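Local coordinates for transcriptional regulatory protein FixJ (Sinorhizobium meliloti, PDB 1DBW) that serves, once activated by its partner FixL, as a transcription activator that switches on nitrogen-fixation genes, this chain being its receiver domain, at residues V6-D11 and V50-L55; A38-A43 and L66-D71; S78-G83 and A96-F101. The protein carries 2 engineered substitutions. All coordinates share one frame; numbering follows the deposited sequence. Where two conformers were deposited one is given.

In the fold
Going from the N terminus, 6-11 forms an inner strand of the parallel sheet; the chain then passes through helix 13-25, edge strand 29-33 and helix 36-42 before the 50-55 segment comes back beside 6-11 to close contact 1. Contact 2 crosses it: 38-43 lies within that loop, but its partner 66-71 follows 50-55. The two meet physically, F39 packing on H7 and V9, and L69 on L51, so the helix pair sits on one face of the contact 1 strands. Contact 3 opens later, in series, closing the short excursion through helix 87-95 and adding edge strand 100-103. It is tied to contact 1 by L51 and T53 bonding to I79 and I81, and to contact 2 by L66.

Contact 1: residues V6-D11 and V50-L55; sequences VHIVDD and VLVTDL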
# COMPACT_ATOMS: atom_id res chain seq x y z
N VAL A 6 5.48 3.74 6.30
CA VAL A 6 4.39 3.07 5.59
C VAL A 6 3.57 4.20 4.93
O VAL A 6 3.01 5.03 5.63
CB VAL A 6 3.45 2.29 6.54
CG1 VAL A 6 2.37 1.54 5.69
CG2 VAL A 6 4.23 1.30 7.38
N HIS A 7 3.42 4.13 3.60
CA HIS A 7 2.70 5.15 2.84
C HIS A 7 1.36 4.58 2.50
O HIS A 7 1.33 3.57 1.80
CB HIS A 7 3.49 5.48 1.57
CG HIS A 7 4.75 6.22 1.87
ND1 HIS A 7 4.77 7.59 2.03
CD2 HIS A 7 6.01 5.79 2.14
CE1 HIS A 7 5.98 7.97 2.40
NE2 HIS A 7 6.75 6.90 2.48
N ILE A 8 0.28 5.16 3.06
CA ILE A 8 -1.06 4.64 2.84
C ILE A 8 -1.80 5.47 1.82
O ILE A 8 -1.95 6.68 1.97
CB ILE A 8 -1.88 4.62 4.11
CG1 ILE A 8 -1.11 3.93 5.27
CG2 ILE A 8 -3.20 3.91 3.84
CD1 ILE A 8 -1.01 2.46 5.11
N VAL A 9 -2.28 4.81 0.79
CA VAL A 9 -2.99 5.52 -0.26
C VAL A 9 -4.38 4.91 -0.21
O VAL A 9 -4.55 3.74 -0.48
CB VAL A 9 -2.29 5.31 -1.64
CG1 VAL A 9 -2.96 6.12 -2.72
CG2 VAL A 9 -0.86 5.76 -1.56
N ASP A 10 -5.34 5.65 0.33
CA ASP A 10 -6.71 5.12 0.43
C ASP A 10 -7.72 6.15 -0.06
O ASP A 10 -7.69 7.31 0.36
CB ASP A 10 -7.00 4.69 1.87
CG ASP A 10 -8.24 3.78 2.01
OD1 ASP A 10 -9.16 3.82 1.15
OD2 ASP A 10 -8.29 3.03 3.00
N ASP A 11 -8.57 5.71 -0.99
CA ASP A 11 -9.59 6.54 -1.60
C ASP A 11 -10.74 6.90 -0.64
O ASP A 11 -11.16 8.06 -0.59
CB ASP A 11 -10.15 5.86 -2.86
CG ASP A 11 -10.95 4.60 -2.55
OD1 ASP A 11 -12.12 4.52 -2.97
OD2 ASP A 11 -10.42 3.68 -1.88
N VAL A 50 7.38 1.70 2.44
CA VAL A 50 6.53 0.60 1.99
C VAL A 50 5.21 1.24 1.59
O VAL A 50 4.70 2.10 2.29
CB VAL A 50 6.27 -0.44 3.13
CG1 VAL A 50 5.20 -1.48 2.72
CG2 VAL A 50 7.56 -1.14 3.44
N LEU A 51 4.59 0.72 0.54
CA LEU A 51 3.31 1.27 0.09
C LEU A 51 2.18 0.32 0.42
O LEU A 51 2.34 -0.90 0.28
CB LEU A 51 3.35 1.45 -1.43
CG LEU A 51 2.00 1.76 -2.12
CD1 LEU A 51 1.43 3.16 -1.69
CD2 LEU A 51 2.28 1.74 -3.64
N VAL A 52 1.09 0.89 0.93
CA VAL A 52 -0.11 0.08 1.22
C VAL A 52 -1.24 0.78 0.49
O VAL A 52 -1.54 1.94 0.77
CB VAL A 52 -0.42 -0.02 2.69
CG1 VAL A 52 -1.72 -0.82 2.88
CG2 VAL A 52 0.72 -0.75 3.44
N THR A 53 -1.88 0.07 -0.46
CA THR A 53 -2.98 0.68 -1.17
C THR A 53 -4.32 0.08 -0.79
O THR A 53 -4.39 -1.08 -0.39
CB THR A 53 -2.83 0.49 -2.71
OG1 THR A 53 -3.03 -0.89 -3.03
CG2 THR A 53 -1.43 0.90 -3.19
N ASP A 54 -5.35 0.93 -0.78
CA ASP A 54 -6.73 0.48 -0.58
C ASP A 54 -7.52 1.41 -1.49
O ASP A 54 -8.07 2.44 -1.05
CB ASP A 54 -7.21 0.59 0.87
CG ASP A 54 -8.62 -0.02 1.07
OD1 ASP A 54 -9.09 -0.04 2.23
OD2 ASP A 54 -9.24 -0.48 0.08
N LEU A 55 -7.42 1.12 -2.79
CA LEU A 55 -8.05 1.89 -3.86
C LEU A 55 -9.21 1.08 -4.44
O LEU A 55 -9.02 -0.02 -4.95
CB LEU A 55 -7.02 2.18 -4.95
CG LEU A 55 -5.86 3.02 -4.44
CD1 LEU A 55 -4.69 3.00 -5.41
CD2 LEU A 55 -6.35 4.44 -4.18
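The carbonyl oxygen of V50 takes the H7 N-H in the shortest bond of this ladder, 2.7 Å from H7 N to V50 O and nearly straight at 173°. Three more firm bonds follow, alternating in direction as parallel strands require: V52 N gives to H7 O, V9 N to V52 O (3.0 Å between the two atoms), and D54 N to V9 O (2.9 Å). V52 O has a second, softer partner in the CA-H of I8. The strands 5-10 and 49-54 are neighbouring inner strands in the five-stranded sheet of this doubly wound receiver domain.

On the face of V6, I8, V50 and V52, I8 CD1 reaches V52 CB at 3.5 Å, the two side chains lying alongside and pointing the same way; helices 13-25 and 108-119 cover them. On the other face V9 CG2 presses against L51 CD1 at 3.5 Å, tighter than ordinary carbon packing. The H7 ring has V50 O at its edge, near its plane, while ND1 bonds to H33 NE2.

At the C-terminal edge the packing gives way to acid. CG of D10 is anti to the backbone N (chi1 -165°), as is that of D54, which sets the two carboxylates side by side, planes 41° apart, with D10 OD2 3.3 Å from D54 OD1. D10 OD1 and D11 OD2 each also stand 2.8 Å from D54 O, acceptor against acceptor, though D11 N gives that oxygen a weak bond. K104 answers part of this charge with a salt bridge to D54 OD2. D10, D11 and D54 belong, with R56, to the magnesium site of the receiver domain, D54 also being the predicted phosphorylation site, and such close oxygens would probably be drawn together by the bound cation.

Contact 2: residues A38-A43 and L66-D71; sequences AFLAFA and LRNLGD
A methyl of L69, CD2, is where the two segments meet most closely, 3.5 Å from A43 CB. The same CD2 is touched by L40 CD2 at 3.9 Å and by F39 CE2 at 4.0 Å, so three residues of 38-43 gather on one branch of a single leucine. The other branch, L69 CD1, comes up to the edge of the F39 ring in its plane, also near CE2, and the two side chains cross at about a right angle. Beside them L40 lies across N68: L40 CD2 is 3.7 Å from N68 CB, and L40 CD1 comes within 3.8 Å of N68 OD1, a plain van der Waals approach. No hydrogen bond spans the pair.

These are neighbouring helices on one face of the doubly wound receiver sheet, 36-42 and 62-71, their segments running 22° from parallel with axes 10.6 Å apart. At that spacing the link is made by side chains alone. An alanine at L40 removes both methyls that meet N68 CB, and a gap is likely to open between the helices beside L69 CD2.

Further out, F39 is placed by its first torsion: CG is anti to the backbone N (chi1 178°), which sets the ring against H33, edge-to-face, and against L51 and I76. L69 also packs on L51, of strand 49-54. M60 touches both L40 and N68, and L72 touches L40.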
# COMPACT_ATOMS: atom_id res chain seq x y z
N ALA A 38 -1.47 11.92 -5.83
CA ALA A 38 -0.63 12.60 -4.86
C ALA A 38 0.56 11.70 -4.53
O ALA A 38 1.69 12.18 -4.45
CB ALA A 38 -1.43 12.91 -3.60
N PHE A 39 0.30 10.41 -4.36
CA PHE A 39 1.40 9.51 -4.03
C PHE A 39 2.40 9.39 -5.17
O PHE A 39 3.62 9.41 -4.93
CB PHE A 39 0.92 8.13 -3.58
CG PHE A 39 2.06 7.19 -3.30
CD1 PHE A 39 2.82 7.35 -2.15
CD2 PHE A 39 2.43 6.24 -4.22
CE1 PHE A 39 3.93 6.59 -1.93
CE2 PHE A 39 3.54 5.47 -4.02
CZ PHE A 39 4.30 5.65 -2.87
N LEU A 40 1.91 9.27 -6.40
CA LEU A 40 2.80 9.18 -7.55
C LEU A 40 3.71 10.42 -7.66
O LEU A 40 4.85 10.31 -8.06
CB LEU A 40 1.98 9.01 -8.82
CG LEU A 40 1.60 7.58 -9.16
CD1 LEU A 40 0.47 7.61 -10.16
CD2 LEU A 40 2.81 6.85 -9.74
N ALA A 41 3.18 11.59 -7.31
CA ALA A 41 3.95 12.82 -7.38
C ALA A 41 5.05 12.83 -6.32
O ALA A 41 6.15 13.36 -6.55
CB ALA A 41 3.02 14.04 -7.23
N PHE A 42 4.75 12.21 -5.19
CA PHE A 42 5.69 12.13 -4.07
C PHE A 42 6.67 10.96 -4.19
O PHE A 42 7.80 11.04 -3.69
CB PHE A 42 4.88 11.96 -2.76
CG PHE A 42 5.71 12.02 -1.51
CD1 PHE A 42 6.11 13.25 -1.00
CD2 PHE A 42 6.15 10.85 -0.88
CE1 PHE A 42 6.93 13.34 0.12
CE2 PHE A 42 6.99 10.92 0.24
CZ PHE A 42 7.38 12.17 0.74
N ALA A 43 6.31 9.92 -4.92
CA ALA A 43 7.10 8.70 -5.00
C ALA A 43 8.60 8.82 -5.23
O ALA A 43 9.35 8.09 -4.60
CB ALA A 43 6.48 7.69 -5.97
N LEU A 66 0.74 0.66 -9.31
CA LEU A 66 1.98 -0.12 -9.42
C LEU A 66 2.57 -0.01 -10.80
O LEU A 66 3.79 0.15 -10.97
CB LEU A 66 1.75 -1.59 -9.08
CG LEU A 66 1.24 -1.88 -7.67
CD1 LEU A 66 1.23 -3.37 -7.42
CD2 LEU A 66 2.13 -1.17 -6.64
N ARG A 67 1.69 -0.00 -11.80
CA ARG A 67 2.11 0.10 -13.19
C ARG A 67 2.73 1.47 -13.42
O ARG A 67 3.81 1.57 -14.01
CB ARG A 67 0.91 -0.12 -14.11
N ASN A 68 2.07 2.51 -12.91
CA ASN A 68 2.55 3.89 -13.04
C ASN A 68 3.88 4.09 -12.31
O ASN A 68 4.75 4.84 -12.77
CB ASN A 68 1.49 4.86 -12.55
CG ASN A 68 0.26 4.93 -13.48
OD1 ASN A 68 -0.70 5.64 -13.19
ND2 ASN A 68 0.30 4.20 -14.59
N LEU A 69 4.03 3.44 -11.15
CA LEU A 69 5.29 3.52 -10.41
C LEU A 69 6.37 2.87 -11.26
O LEU A 69 7.48 3.41 -11.38
CB LEU A 69 5.17 2.80 -9.07
CG LEU A 69 4.40 3.62 -8.02
CD1 LEU A 69 4.04 2.74 -6.84
CD2 LEU A 69 5.23 4.79 -7.53
N GLY A 70 6.04 1.73 -11.84
CA GLY A 70 6.98 1.06 -12.72
C GLY A 70 7.46 1.98 -13.86
O GLY A 70 8.65 2.02 -14.19
N ASP A 71 6.54 2.73 -14.46
CA ASP A 71 6.89 3.64 -15.56
C ASP A 71 7.80 4.78 -15.11
O ASP A 71 8.60 5.29 -15.90
CB ASP A 71 5.63 4.18 -16.23
CG ASP A 71 4.99 3.16 -17.16
OD1 ASP A 71 5.73 2.31 -17.69
OD2 ASP A 71 3.75 3.21 -17.37

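Contact 3: residues S78-G83 and A96-F101; sequences SIVITG and AGAVDF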
# COMPACT_ATOMS: atom_id res chain seq x y z
N SER A 78 5.18 -3.05 -2.22
CA SER A 78 3.76 -2.71 -2.03
C SER A 78 2.81 -3.85 -1.66
O SER A 78 2.90 -4.94 -2.24
CB SER A 78 3.20 -2.07 -3.32
OG SER A 78 4.14 -1.27 -4.01
N ILE A 79 1.86 -3.54 -0.76
CA ILE A 79 0.82 -4.43 -0.28
C ILE A 79 -0.44 -3.82 -0.87
O ILE A 79 -0.73 -2.63 -0.67
CB ILE A 79 0.72 -4.38 1.24
CG1 ILE A 79 2.03 -4.86 1.87
CG2 ILE A 79 -0.45 -5.25 1.72
CD1 ILE A 79 2.53 -6.17 1.24
N VAL A 80 -1.22 -4.62 -1.58
CA VAL A 80 -2.44 -4.09 -2.21
C VAL A 80 -3.62 -4.68 -1.45
O VAL A 80 -3.72 -5.86 -1.33
CB VAL A 80 -2.51 -4.51 -3.71
CG1 VAL A 80 -3.85 -4.10 -4.31
CG2 VAL A 80 -1.34 -3.82 -4.51
N ILE A 81 -4.42 -3.83 -0.82
CA ILE A 81 -5.59 -4.31 -0.09
C ILE A 81 -6.65 -4.48 -1.17
O ILE A 81 -6.95 -3.53 -1.92
CB ILE A 81 -6.03 -3.31 0.97
CG1 ILE A 81 -4.96 -3.26 2.06
CG2 ILE A 81 -7.35 -3.76 1.56
CD1 ILE A 81 -5.19 -2.12 3.07
N THR A 82 -7.27 -5.65 -1.16
CA THR A 82 -8.24 -5.98 -2.19
C THR A 82 -9.66 -6.20 -1.65
O THR A 82 -9.86 -6.52 -0.47
CB THR A 82 -7.76 -7.22 -3.01
OG1 THR A 82 -7.58 -8.33 -2.12
CG2 THR A 82 -6.37 -6.94 -3.66
N GLY A 83 -10.64 -6.05 -2.54
CA GLY A 83 -12.03 -6.21 -2.15
C GLY A 83 -12.39 -7.59 -1.67
O GLY A 83 -11.80 -8.60 -2.09
N ALA A 96 1.25 -7.70 -11.03
CA ALA A 96 1.81 -6.35 -11.13
C ALA A 96 3.04 -6.12 -10.24
O ALA A 96 3.65 -5.04 -10.29
CB ALA A 96 0.73 -5.32 -10.79
N GLY A 97 3.39 -7.11 -9.42
CA GLY A 97 4.58 -6.98 -8.60
C GLY A 97 4.41 -6.70 -7.12
O GLY A 97 5.40 -6.53 -6.39
N ALA A 98 3.17 -6.74 -6.65
CA ALA A 98 2.92 -6.52 -5.22
C ALA A 98 3.61 -7.62 -4.42
O ALA A 98 3.74 -8.75 -4.88
CB ALA A 98 1.39 -6.57 -4.96
N VAL A 99 4.14 -7.27 -3.25
CA VAL A 99 4.79 -8.21 -2.36
C VAL A 99 3.70 -9.16 -1.88
O VAL A 99 3.93 -10.34 -1.67
CB VAL A 99 5.38 -7.47 -1.12
CG1 VAL A 99 5.70 -8.47 0.02
CG2 VAL A 99 6.61 -6.67 -1.52
N ASP A 100 2.51 -8.61 -1.66
CA ASP A 100 1.38 -9.41 -1.21
C ASP A 100 0.09 -8.64 -1.39
O ASP A 100 0.09 -7.45 -1.66
CB ASP A 100 1.51 -9.79 0.27
CG ASP A 100 0.79 -11.11 0.62
OD1 ASP A 100 0.10 -11.73 -0.24
OD2 ASP A 100 0.94 -11.55 1.77
N PHE A 101 -1.02 -9.36 -1.30
CA PHE A 101 -2.31 -8.72 -1.36
C PHE A 101 -2.95 -9.10 -0.03
O PHE A 101 -2.54 -10.09 0.60
CB PHE A 101 -3.21 -9.28 -2.48
CG PHE A 101 -3.66 -10.70 -2.24
CD1 PHE A 101 -4.90 -10.97 -1.63
CD2 PHE A 101 -2.84 -11.77 -2.60
CE1 PHE A 101 -5.30 -12.30 -1.38
CE2 PHE A 101 -3.22 -13.08 -2.36
CZ PHE A 101 -4.47 -13.35 -1.74
O HOH W 1 6.17 -4.67 -4.55
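S78 O receives the N-H of V99, 2.8 Å from V99 N, where the chain comes back from helix 87-95 in the last beta-alpha-beta crossover of the receiver fold and lays edge strand 100-103 parallel to 78-82. The bond is somewhat bent, 144° at the hydrogen. One step on, D100 O accepts V80 N at 3.1 Å, straighter (163°), with the CA-H of I79 as a softer second partner. S78 N has no direct mate across here: a water accepts from it and donates to G97 O, bridging strand and turn. In the conformer given, S78 OG is hydrogen-bonded to I76 O, outside the two segments. G97 itself, at positive phi, ends the helix in a Schellman motif. I79 and I81 meet their other neighbour through L51 and T53 of strand 49-54, and V80 and T82 bond on to I102.

Side chains close the ladder on both faces. I79 CD1 rests on V99 CB at 3.9 Å and against D100 CB; V80 CG2 meets A98 CB on the other face of the sheet from I79. D100 OD1 takes a weak bond from F101 N. T82 and F101 probably correspond to the switch threonine and aromatic of receiver domains; with F101 CG between its backbone N and carbonyl carbon (chi1 68°), the ring lies on A90 and M94 of helix 87-95, its CD1 3.8 Å from T82 OG1.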